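Local coordinates for calcium uptake protein 3, mitochondrial (Homo sapiens, PDB 6AGI) that senses calcium through its EF-hand domains and, as a disulfide-linked heterodimer with MICU1, regulates the mitochondrial calcium uniporter channel in the central nervous system and skeletal muscle, at residues Tyr36-Ala41 and Leu94-Ile99; Ile88-Tyr93 and Leu155-Tyr160; Ala105-Ala110 and Arg232-Leu237; Leu247-Gly252 and Phe261-Leu266. All coordinates share one frame; numbering follows the deposited sequence.

Interaction 1. Residues Tyr36-Ala41 and Leu94-Ile99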
# COMPACT_ATOMS: atom_id res chain seq x y z
N TYR B 36 18.92 24.26 -0.52
CA TYR B 36 20.10 23.44 -0.24
C TYR B 36 19.93 22.67 1.07
O TYR B 36 20.18 21.46 1.13
CB TYR B 36 21.38 24.30 -0.21
CG TYR B 36 22.66 23.50 -0.18
CD1 TYR B 36 22.76 22.30 -0.88
CD2 TYR B 36 23.77 23.93 0.52
CE1 TYR B 36 23.94 21.54 -0.87
CE2 TYR B 36 24.96 23.19 0.55
CZ TYR B 36 25.03 21.99 -0.15
OH TYR B 36 26.20 21.23 -0.15
N ASP B 37 19.42 23.34 2.12
CA ASP B 37 19.26 22.65 3.39
C ASP B 37 18.32 21.47 3.27
O ASP B 37 18.54 20.44 3.92
CB ASP B 37 18.68 23.59 4.46
CG ASP B 37 19.68 24.58 4.98
OD1 ASP B 37 20.85 24.19 5.21
OD2 ASP B 37 19.26 25.72 5.23
N PHE B 38 17.30 21.58 2.42
CA PHE B 38 16.44 20.44 2.18
C PHE B 38 17.19 19.32 1.44
O PHE B 38 17.08 18.13 1.81
CB PHE B 38 15.19 20.87 1.44
CG PHE B 38 14.36 19.73 1.02
CD1 PHE B 38 13.55 19.07 1.93
CD2 PHE B 38 14.44 19.25 -0.29
CE1 PHE B 38 12.81 18.00 1.54
CE2 PHE B 38 13.70 18.17 -0.67
CZ PHE B 38 12.88 17.55 0.25
N ILE B 39 17.92 19.67 0.38
CA ILE B 39 18.71 18.66 -0.33
C ILE B 39 19.61 17.89 0.63
O ILE B 39 19.75 16.66 0.54
CB ILE B 39 19.53 19.31 -1.46
CG1 ILE B 39 18.56 19.92 -2.51
CG2 ILE B 39 20.47 18.29 -2.08
CD1 ILE B 39 19.25 20.64 -3.66
N LEU B 40 20.28 18.61 1.54
CA LEU B 40 21.10 17.95 2.54
C LEU B 40 20.24 17.09 3.46
O LEU B 40 20.59 15.93 3.74
CB LEU B 40 21.91 18.98 3.33
CG LEU B 40 23.00 19.64 2.47
CD1 LEU B 40 23.72 20.80 3.15
CD2 LEU B 40 24.00 18.59 1.97
N ALA B 41 19.08 17.62 3.87
CA ALA B 41 18.21 16.90 4.81
C ALA B 41 17.76 15.56 4.26
O ALA B 41 17.53 14.62 5.03
CB ALA B 41 16.99 17.75 5.14
N LEU B 94 7.53 18.85 5.24
CA LEU B 94 6.71 17.64 5.33
C LEU B 94 6.09 17.30 3.98
O LEU B 94 6.15 16.14 3.54
CB LEU B 94 5.64 17.83 6.40
CG LEU B 94 6.11 17.82 7.86
CD1 LEU B 94 4.96 17.55 8.84
CD2 LEU B 94 7.25 16.76 8.02
N PHE B 95 5.47 18.28 3.33
CA PHE B 95 4.98 18.12 1.96
C PHE B 95 6.04 17.48 1.05
O PHE B 95 5.78 16.44 0.42
CB PHE B 95 4.56 19.49 1.42
CG PHE B 95 4.00 19.48 0.02
CD1 PHE B 95 2.90 18.70 -0.30
CD2 PHE B 95 4.55 20.29 -0.96
CE1 PHE B 95 2.36 18.73 -1.60
CE2 PHE B 95 4.04 20.31 -2.25
CZ PHE B 95 2.94 19.54 -2.56
N LEU B 96 7.24 18.07 1.00
CA LEU B 96 8.28 17.56 0.09
C LEU B 96 8.70 16.13 0.43
O LEU B 96 8.79 15.27 -0.48
CB LEU B 96 9.48 18.50 0.15
CG LEU B 96 9.19 19.93 -0.27
CD1 LEU B 96 10.35 20.90 0.05
CD2 LEU B 96 8.89 19.90 -1.77
N LEU B 97 8.92 15.84 1.72
CA LEU B 97 9.16 14.46 2.15
C LEU B 97 8.08 13.52 1.70
O LEU B 97 8.35 12.37 1.31
CB LEU B 97 9.28 14.35 3.67
CG LEU B 97 10.51 14.93 4.31
CD1 LEU B 97 10.38 14.79 5.82
CD2 LEU B 97 11.65 14.14 3.74
N CYS B 98 6.83 13.93 1.87
CA CYS B 98 5.73 13.08 1.48
C CYS B 98 5.77 12.79 -0.02
O CYS B 98 5.56 11.63 -0.44
CB CYS B 98 4.44 13.76 1.91
SG CYS B 98 2.92 13.01 1.34
N ILE B 99 6.03 13.82 -0.85
CA ILE B 99 6.19 13.64 -2.30
C ILE B 99 7.21 12.56 -2.62
O ILE B 99 6.99 11.71 -3.49
CB ILE B 99 6.54 14.97 -2.99
CG1 ILE B 99 5.34 15.90 -3.03
CG2 ILE B 99 7.05 14.72 -4.39
CD1 ILE B 99 5.73 17.29 -3.53
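F38 reaches across from helix 35-43 and lays its ring against L96 of helix 90-101. This is the tight part of the contact. CG of F38 lies anti to the backbone N (chi1 173°), which sends the ring out toward the other helix. L96 CD1 sits over the middle of one ring face, 4.0 Å from the centroid of the F38 ring, in a CH-pi contact. The stem of the leucine touches as well: L96 CB is 3.5 Å from F38 CZ, at the far end of the ring. Both residues are buried.

The L97 side is looser. L97 is partly exposed, and its nearest approach is made by the backbone, with L97 N 4.5 Å from F38 CE1. An alanine in place of F38 would probably leave L96 CD1 without the ring face it rests on and open a gap between the two helices.

Other parts of the fold close round this pair. I88 touches both F38 and L96, and F79 of helix 78-81 and F233 of helix 227-250 also pack on L96. R15 of helix 14-22 lies on L97, as does F318 of the second subunit, so helix 90-101 packs against both its own chain and another copy of this protein.

Interaction 2. Residues Ile88-Tyr93 and Leu155-Tyr160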
# COMPACT_ATOMS: atom_id res chain seq x y z
N ILE B 88 11.98 27.35 2.96
CA ILE B 88 11.04 26.25 3.11
C ILE B 88 10.65 26.14 4.58
O ILE B 88 11.52 26.15 5.46
CB ILE B 88 11.64 24.93 2.62
CG1 ILE B 88 12.08 25.08 1.16
CG2 ILE B 88 10.67 23.79 2.89
CD1 ILE B 88 12.82 23.89 0.61
N SER B 89 9.34 26.14 4.84
CA SER B 89 8.83 26.01 6.20
C SER B 89 8.77 24.54 6.58
O SER B 89 8.99 23.65 5.75
CB SER B 89 7.45 26.63 6.35
OG SER B 89 6.52 26.12 5.39
N TYR B 90 8.42 24.30 7.85
CA TYR B 90 8.32 22.94 8.37
C TYR B 90 7.24 22.12 7.65
O TYR B 90 7.46 20.95 7.26
CB TYR B 90 8.07 22.98 9.87
CG TYR B 90 7.78 21.62 10.43
CD1 TYR B 90 8.69 20.58 10.27
CD2 TYR B 90 6.60 21.37 11.14
CE1 TYR B 90 8.43 19.33 10.76
CE2 TYR B 90 6.34 20.11 11.65
CZ TYR B 90 7.26 19.09 11.45
OH TYR B 90 7.02 17.83 11.96
N THR B 91 6.03 22.69 7.55
CA THR B 91 4.96 22.03 6.80
C THR B 91 5.39 21.73 5.37
O THR B 91 5.11 20.66 4.83
CB THR B 91 3.69 22.88 6.81
OG1 THR B 91 3.46 23.37 8.14
CG2 THR B 91 2.51 22.03 6.34
N GLU B 92 6.02 22.71 4.74
CA GLU B 92 6.44 22.59 3.36
C GLU B 92 7.48 21.47 3.23
O GLU B 92 7.45 20.68 2.27
CB GLU B 92 6.97 23.97 2.99
CG GLU B 92 6.94 24.48 1.62
CD GLU B 92 6.82 26.00 1.64
OE1 GLU B 92 5.72 26.52 1.93
OE2 GLU B 92 7.87 26.67 1.49
N TYR B 93 8.39 21.40 4.19
CA TYR B 93 9.30 20.27 4.36
C TYR B 93 8.55 18.95 4.38
O TYR B 93 8.92 17.99 3.68
CB TYR B 93 10.05 20.47 5.67
CG TYR B 93 10.92 19.33 6.13
CD1 TYR B 93 11.80 18.67 5.27
CD2 TYR B 93 10.78 18.85 7.42
CE1 TYR B 93 12.58 17.62 5.74
CE2 TYR B 93 11.53 17.82 7.87
CZ TYR B 93 12.44 17.20 7.05
OH TYR B 93 13.16 16.16 7.58
N LEU B 155 5.94 28.55 17.49
CA LEU B 155 6.37 29.69 16.68
C LEU B 155 7.47 29.29 15.72
O LEU B 155 7.40 29.60 14.52
CB LEU B 155 6.84 30.82 17.59
CG LEU B 155 7.32 32.04 16.78
CD1 LEU B 155 6.17 32.88 16.24
CD2 LEU B 155 8.22 32.87 17.65
N GLN B 156 8.49 28.59 16.22
CA GLN B 156 9.61 28.21 15.37
C GLN B 156 9.12 27.42 14.16
O GLN B 156 9.64 27.60 13.04
CB GLN B 156 10.64 27.40 16.15
CG GLN B 156 11.71 28.26 16.86
CD GLN B 156 12.84 27.43 17.44
OE1 GLN B 156 12.81 26.21 17.37
NE2 GLN B 156 13.82 28.08 18.04
N LEU B 157 8.14 26.54 14.36
CA LEU B 157 7.68 25.66 13.29
C LEU B 157 6.59 26.27 12.40
O LEU B 157 6.53 25.90 11.22
CB LEU B 157 7.18 24.35 13.91
CG LEU B 157 8.12 23.48 14.76
CD1 LEU B 157 7.35 22.41 15.48
CD2 LEU B 157 9.23 22.84 13.94
N TYR B 158 5.74 27.18 12.91
CA TYR B 158 4.66 27.72 12.07
C TYR B 158 4.47 29.23 12.03
O TYR B 158 3.62 29.69 11.27
CB TYR B 158 3.29 27.10 12.45
CG TYR B 158 3.30 25.62 12.77
CD1 TYR B 158 3.17 24.68 11.75
CD2 TYR B 158 3.40 25.16 14.08
CE1 TYR B 158 3.19 23.33 12.02
CE2 TYR B 158 3.40 23.82 14.36
CZ TYR B 158 3.30 22.90 13.32
OH TYR B 158 3.30 21.55 13.59
N GLY B 159 5.19 30.02 12.82
CA GLY B 159 4.98 31.45 12.80
C GLY B 159 3.79 31.88 13.64
O GLY B 159 3.32 31.14 14.51
N TYR B 160 3.33 33.12 13.38
CA TYR B 160 2.18 33.84 14.00
C TYR B 160 2.66 35.18 14.57
O TYR B 160 2.93 35.31 15.77
CB TYR B 160 1.44 33.05 15.10
O HOH W 1 8.57 26.71 9.49
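Y90, L157 and Y158 account for most of the surface buried here. CG of Y90 is anti to its backbone N (chi1 172°), which carries the ring alongside L157, and the two side chains point the same way. L157 CD2 stands over one face of that ring, shifted toward the rim, 4.3 Å from the centroid of the Y90 ring and 21° off its normal. This is a CH-pi contact. The base of the tyrosine also meets backbone: Y90 CB is 3.6 Å from L157 O.

Y158 takes another side of the same ring. Its OH lies near the plane of the Y90 ring, at the edge, 3.9 Å from Y90 CE2. The two tyrosines also touch through carbon, at 4.0 Å between Y90 CD2 and Y158 CE1.

The contact joins the start of helix 90-101, with S89 at its N-cap, to the last turn of helix 147-158. After that turn the chain leaves helical angles at G159, which has positive phi. A water links the two backbones. Y90 N donates to it at 2.9 Å, and the water donates to L157 O at 2.8 Å. One bridge thus serves a first-turn amide and a carbonyl near the other helix end.

T91 crosses Y158 at about a right angle. T91 OG1 lies at the edge of the Y158 ring, 3.9 Å from Y158 CD1, and also makes a weak hydrogen bond to Q131 of helix 124-138.

Interaction 3. Residues Ala105-Ala110 and Arg232-Leu237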
# COMPACT_ATOMS: atom_id res chain seq x y z
N ALA B 105 0.90 7.56 -9.63
CA ALA B 105 -0.55 7.66 -9.51
C ALA B 105 -0.96 8.39 -8.23
O ALA B 105 -2.05 9.00 -8.14
CB ALA B 105 -1.11 6.25 -9.61
N GLY B 106 -0.08 8.38 -7.23
CA GLY B 106 -0.39 9.09 -6.02
C GLY B 106 -0.41 10.59 -6.22
O GLY B 106 -1.08 11.28 -5.45
N PHE B 107 0.30 11.10 -7.24
CA PHE B 107 0.31 12.54 -7.46
C PHE B 107 -1.12 13.00 -7.71
O PHE B 107 -1.53 14.08 -7.26
CB PHE B 107 1.19 12.94 -8.66
CG PHE B 107 2.65 12.55 -8.55
CD1 PHE B 107 3.19 12.01 -7.38
CD2 PHE B 107 3.46 12.65 -9.68
CE1 PHE B 107 4.53 11.63 -7.32
CE2 PHE B 107 4.81 12.26 -9.64
CZ PHE B 107 5.36 11.75 -8.46
N ARG B 108 -1.90 12.17 -8.41
CA ARG B 108 -3.30 12.48 -8.64
C ARG B 108 -4.09 12.37 -7.36
O ARG B 108 -4.95 13.23 -7.09
CB ARG B 108 -3.88 11.56 -9.69
CG ARG B 108 -5.27 11.88 -10.06
CD ARG B 108 -5.80 10.84 -11.04
NE ARG B 108 -4.89 10.59 -12.16
CZ ARG B 108 -4.99 11.13 -13.38
NH1 ARG B 108 -5.98 11.98 -13.67
NH2 ARG B 108 -4.10 10.82 -14.32
N ILE B 109 -3.84 11.32 -6.54
CA ILE B 109 -4.55 11.29 -5.26
C ILE B 109 -4.25 12.56 -4.45
O ILE B 109 -5.14 13.13 -3.81
CB ILE B 109 -4.20 10.02 -4.47
CG1 ILE B 109 -4.82 8.79 -5.11
CG2 ILE B 109 -4.71 10.09 -3.02
CD1 ILE B 109 -4.08 7.47 -4.72
N ALA B 110 -3.01 13.05 -4.51
CA ALA B 110 -2.62 14.23 -3.74
C ALA B 110 -3.30 15.49 -4.27
O ALA B 110 -3.92 16.24 -3.49
CB ALA B 110 -1.10 14.38 -3.78
N ARG B 232 4.21 17.61 -12.59
CA ARG B 232 5.57 17.84 -13.05
C ARG B 232 6.47 18.26 -11.90
O ARG B 232 7.65 17.89 -11.88
CB ARG B 232 5.58 18.87 -14.17
CG ARG B 232 5.00 18.36 -15.45
CD ARG B 232 5.26 19.27 -16.62
NE ARG B 232 4.35 20.41 -16.64
CZ ARG B 232 3.37 20.55 -17.52
NH1 ARG B 232 3.15 19.61 -18.43
NH2 ARG B 232 2.57 21.62 -17.47
N PHE B 233 5.94 19.02 -10.93
CA PHE B 233 6.74 19.37 -9.77
C PHE B 233 7.15 18.13 -8.99
O PHE B 233 8.33 17.98 -8.63
CB PHE B 233 5.99 20.34 -8.88
CG PHE B 233 6.77 20.69 -7.64
CD1 PHE B 233 7.85 21.56 -7.71
CD2 PHE B 233 6.44 20.14 -6.41
CE1 PHE B 233 8.57 21.88 -6.59
CE2 PHE B 233 7.17 20.46 -5.28
CZ PHE B 233 8.24 21.33 -5.36
N MET B 234 6.18 17.22 -8.70
CA MET B 234 6.56 16.03 -7.93
C MET B 234 7.46 15.08 -8.72
O MET B 234 8.41 14.51 -8.15
CB MET B 234 5.36 15.23 -7.37
CG MET B 234 4.41 15.99 -6.44
SD MET B 234 2.76 15.44 -6.15
CE MET B 234 3.15 14.16 -5.00
N ASP B 235 7.23 14.93 -10.02
CA ASP B 235 8.13 14.10 -10.82
C ASP B 235 9.53 14.70 -10.86
O ASP B 235 10.53 13.99 -10.70
CB ASP B 235 7.50 13.91 -12.21
CG ASP B 235 8.27 12.94 -13.09
OD1 ASP B 235 8.69 11.87 -12.63
OD2 ASP B 235 8.37 13.22 -14.30
N ASN B 236 9.62 16.03 -11.00
CA ASN B 236 10.94 16.65 -11.07
C ASN B 236 11.66 16.63 -9.73
O ASN B 236 12.89 16.62 -9.71
CB ASN B 236 10.85 18.11 -11.51
CG ASN B 236 10.41 18.25 -12.91
OD1 ASN B 236 10.61 17.33 -13.72
ND2 ASN B 236 9.90 19.43 -13.26
N LEU B 237 10.92 16.61 -8.62
CA LEU B 237 11.60 16.56 -7.35
C LEU B 237 12.12 15.16 -7.05
O LEU B 237 13.24 15.02 -6.55
CB LEU B 237 10.69 17.03 -6.22
CG LEU B 237 11.43 17.01 -4.87
CD1 LEU B 237 12.31 18.24 -4.64
CD2 LEU B 237 10.46 16.81 -3.71
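M234 runs along the F107 ring from its first side-chain carbon to its methyl end. M234 CB stands over the centre of one face, 3.6 Å from the centroid of the F107 ring and 8° off the normal. This is a CH-pi contact. CG leads back toward the base of the phenylalanine, as the two side chains run in opposed directions. SD lies obliquely to the ring, 4.2 Å from the F107 centroid, in a Met-aromatic contact. Its nearest ring atom is F107 CD1, 3.7 Å from M234 SD.

The helices involved are 104-114, in EF-hand 1, and 227-250. Their short segments have axes 10.3 Å apart at closest approach, with 136° between their N-to-C directions. Helix 104-114 leads into the loop that holds a calcium ion. The side chain of A110 is about 10 Å from that of the ligand D115.

The methionine bends at its last torsion (chi3 79°), which brings CE back against the ring at F107 CD1. CE also reaches A110, at 4.4 Å from A110 CB. At the other end of the ring, F107 CE2 meets the backbone of the next residue, 3.6 Å from D235 N. Y231 packs edge-to-face with F107.

Interaction 4. Residues Leu247-Gly252 and Phe261-Leu266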
# COMPACT_ATOMS: atom_id res chain seq x y z
N LEU B 247 24.70 10.78 -8.28
CA LEU B 247 25.90 11.56 -8.57
C LEU B 247 26.79 11.67 -7.34
O LEU B 247 28.02 11.77 -7.47
CB LEU B 247 25.48 12.95 -9.06
CG LEU B 247 24.82 13.10 -10.43
CD1 LEU B 247 24.16 14.46 -10.59
CD2 LEU B 247 25.82 12.89 -11.54
N SER B 248 26.20 11.69 -6.14
CA SER B 248 27.00 11.64 -4.92
C SER B 248 27.82 10.38 -4.84
O SER B 248 28.78 10.33 -4.06
CB SER B 248 26.10 11.76 -3.68
OG SER B 248 25.53 13.06 -3.57
N TYR B 249 27.47 9.33 -5.59
CA TYR B 249 28.33 8.15 -5.57
C TYR B 249 29.07 7.84 -6.87
O TYR B 249 30.03 7.07 -6.83
CB TYR B 249 27.54 6.90 -5.15
CG TYR B 249 27.05 6.99 -3.72
CD1 TYR B 249 25.90 7.71 -3.42
CD2 TYR B 249 27.73 6.38 -2.68
CE1 TYR B 249 25.43 7.81 -2.14
CE2 TYR B 249 27.27 6.47 -1.38
CZ TYR B 249 26.11 7.19 -1.12
OH TYR B 249 25.61 7.31 0.16
N SER B 250 28.64 8.37 -8.01
CA SER B 250 29.24 7.95 -9.28
C SER B 250 30.67 8.44 -9.45
O SER B 250 31.47 7.77 -10.12
CB SER B 250 28.39 8.40 -10.48
OG SER B 250 28.05 9.77 -10.45
N ASN B 251 31.01 9.57 -8.84
CA ASN B 251 32.25 10.27 -9.14
C ASN B 251 32.55 10.26 -10.65
O ASN B 251 33.56 9.74 -11.11
CB ASN B 251 33.41 9.66 -8.35
CG ASN B 251 33.02 9.29 -6.92
OD1 ASN B 251 32.53 10.13 -6.14
ND2 ASN B 251 33.26 8.03 -6.56
N GLY B 252 31.64 10.89 -11.40
CA GLY B 252 31.82 11.15 -12.83
C GLY B 252 31.64 9.98 -13.78
O GLY B 252 31.92 10.13 -14.98
N PHE B 261 25.30 0.81 -4.27
CA PHE B 261 23.88 0.55 -4.46
C PHE B 261 23.27 -0.01 -3.18
O PHE B 261 22.39 0.60 -2.57
CB PHE B 261 23.67 -0.43 -5.61
CG PHE B 261 22.24 -0.57 -6.01
CD1 PHE B 261 21.44 0.55 -6.16
CD2 PHE B 261 21.67 -1.82 -6.18
CE1 PHE B 261 20.09 0.43 -6.51
CE2 PHE B 261 20.32 -1.95 -6.52
CZ PHE B 261 19.54 -0.81 -6.69
N ALA B 262 23.78 -1.17 -2.75
CA ALA B 262 23.25 -1.82 -1.55
C ALA B 262 23.33 -0.89 -0.35
O ALA B 262 22.39 -0.82 0.46
CB ALA B 262 24.02 -3.11 -1.29
N HIS B 263 24.43 -0.14 -0.24
CA HIS B 263 24.59 0.76 0.89
C HIS B 263 23.46 1.78 0.93
O HIS B 263 22.92 2.05 2.01
CB HIS B 263 25.96 1.45 0.83
CG HIS B 263 26.06 2.71 1.64
ND1 HIS B 263 26.01 2.72 3.02
CD2 HIS B 263 26.23 4.00 1.26
CE1 HIS B 263 26.13 3.96 3.45
NE2 HIS B 263 26.27 4.76 2.41
N ILE B 264 23.11 2.37 -0.22
CA ILE B 264 21.96 3.27 -0.30
C ILE B 264 20.67 2.53 0.06
O ILE B 264 19.80 3.05 0.76
CB ILE B 264 21.85 3.89 -1.70
CG1 ILE B 264 23.04 4.80 -2.01
CG2 ILE B 264 20.56 4.68 -1.82
CD1 ILE B 264 23.10 5.22 -3.47
N LEU B 265 20.55 1.28 -0.43
CA LEU B 265 19.36 0.48 -0.17
C LEU B 265 19.10 0.28 1.32
O LEU B 265 17.94 0.17 1.73
CB LEU B 265 19.48 -0.89 -0.83
CG LEU B 265 19.28 -0.86 -2.33
CD1 LEU B 265 19.21 -2.28 -2.89
CD2 LEU B 265 18.03 -0.11 -2.52
N LEU B 266 20.15 0.18 2.13
CA LEU B 266 19.90 -0.12 3.54
C LEU B 266 19.15 0.98 4.26
O LEU B 266 18.63 0.74 5.36
CB LEU B 266 21.20 -0.43 4.28
CG LEU B 266 21.44 -1.94 4.31
CD1 LEU B 266 21.27 -2.63 2.94
CD2 LEU B 266 22.77 -2.30 4.97
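Y249 carries this contact, with I264 and H263 as its partners. The apolar part belongs to I264. Its CD1 sits over one face of the tyrosine, 4.1 Å from the centroid of the Y249 ring and 29° off the normal, in a CH-pi contact. I264 CG1 lies against the ring too, 3.8 Å from Y249 CE1. CG1 of I264 lies anti to its own carbonyl carbon (chi1 -65°), and this places the longer branch against the ring. I264 and Y249 run past one another head to tail.

The aromatic part is a pair with H263. The centroids of the Y249 and H263 rings are 5.9 Å apart and the planes make 63°. The two rings meet at their rims, and no stack forms. H263 CD2 comes within 3.8 Å of Y249 CE2.

The polar atoms lie at the tip of the tyrosine. Y249 OH is near the plane of the imidazole, at its edge, 3.5 Å from H263 NE2.

The contact ties the end of helix 227-250 to helix 258-265 across a short linker. Strand 255-256 in this linker pairs with strand 291-292, consistent with the paired loops of an EF-hand lobe. A serine in place of Y249 would probably leave I264 CD1 without its ring face and H263 without its aromatic neighbour.

I264 is buried, and F296 and F300 also pack on it, while H263 is exposed. The tyrosine therefore bridges two settings: its ring face meets the apolar interior, and its hydroxyl ends beside a polar ring at the surface.

Overall arrangement
Helix 90-101 joins interactions 1 and 2, whose centres are 13 Å apart. They touch where F38 CD1 packs 3.8 Å from Y93 CD1. Interaction 3 follows on the next helix, with its centre 15 Å from that of interaction 1. There I99 CG1 lies 3.4 Å from M234 CE, so the first three contacts form a continuous packed chain. The 105-110 side of interaction 3 belongs to EF-hand 1, and the F107 side chain is about 12 Å from a bound calcium ion. The others are away from the calcium sites. Helix 227-250 runs on from interaction 3 to interaction 4, 24 Å away between centres, without direct touch. The centres of interactions 2 and 4 are about 31 Å apart.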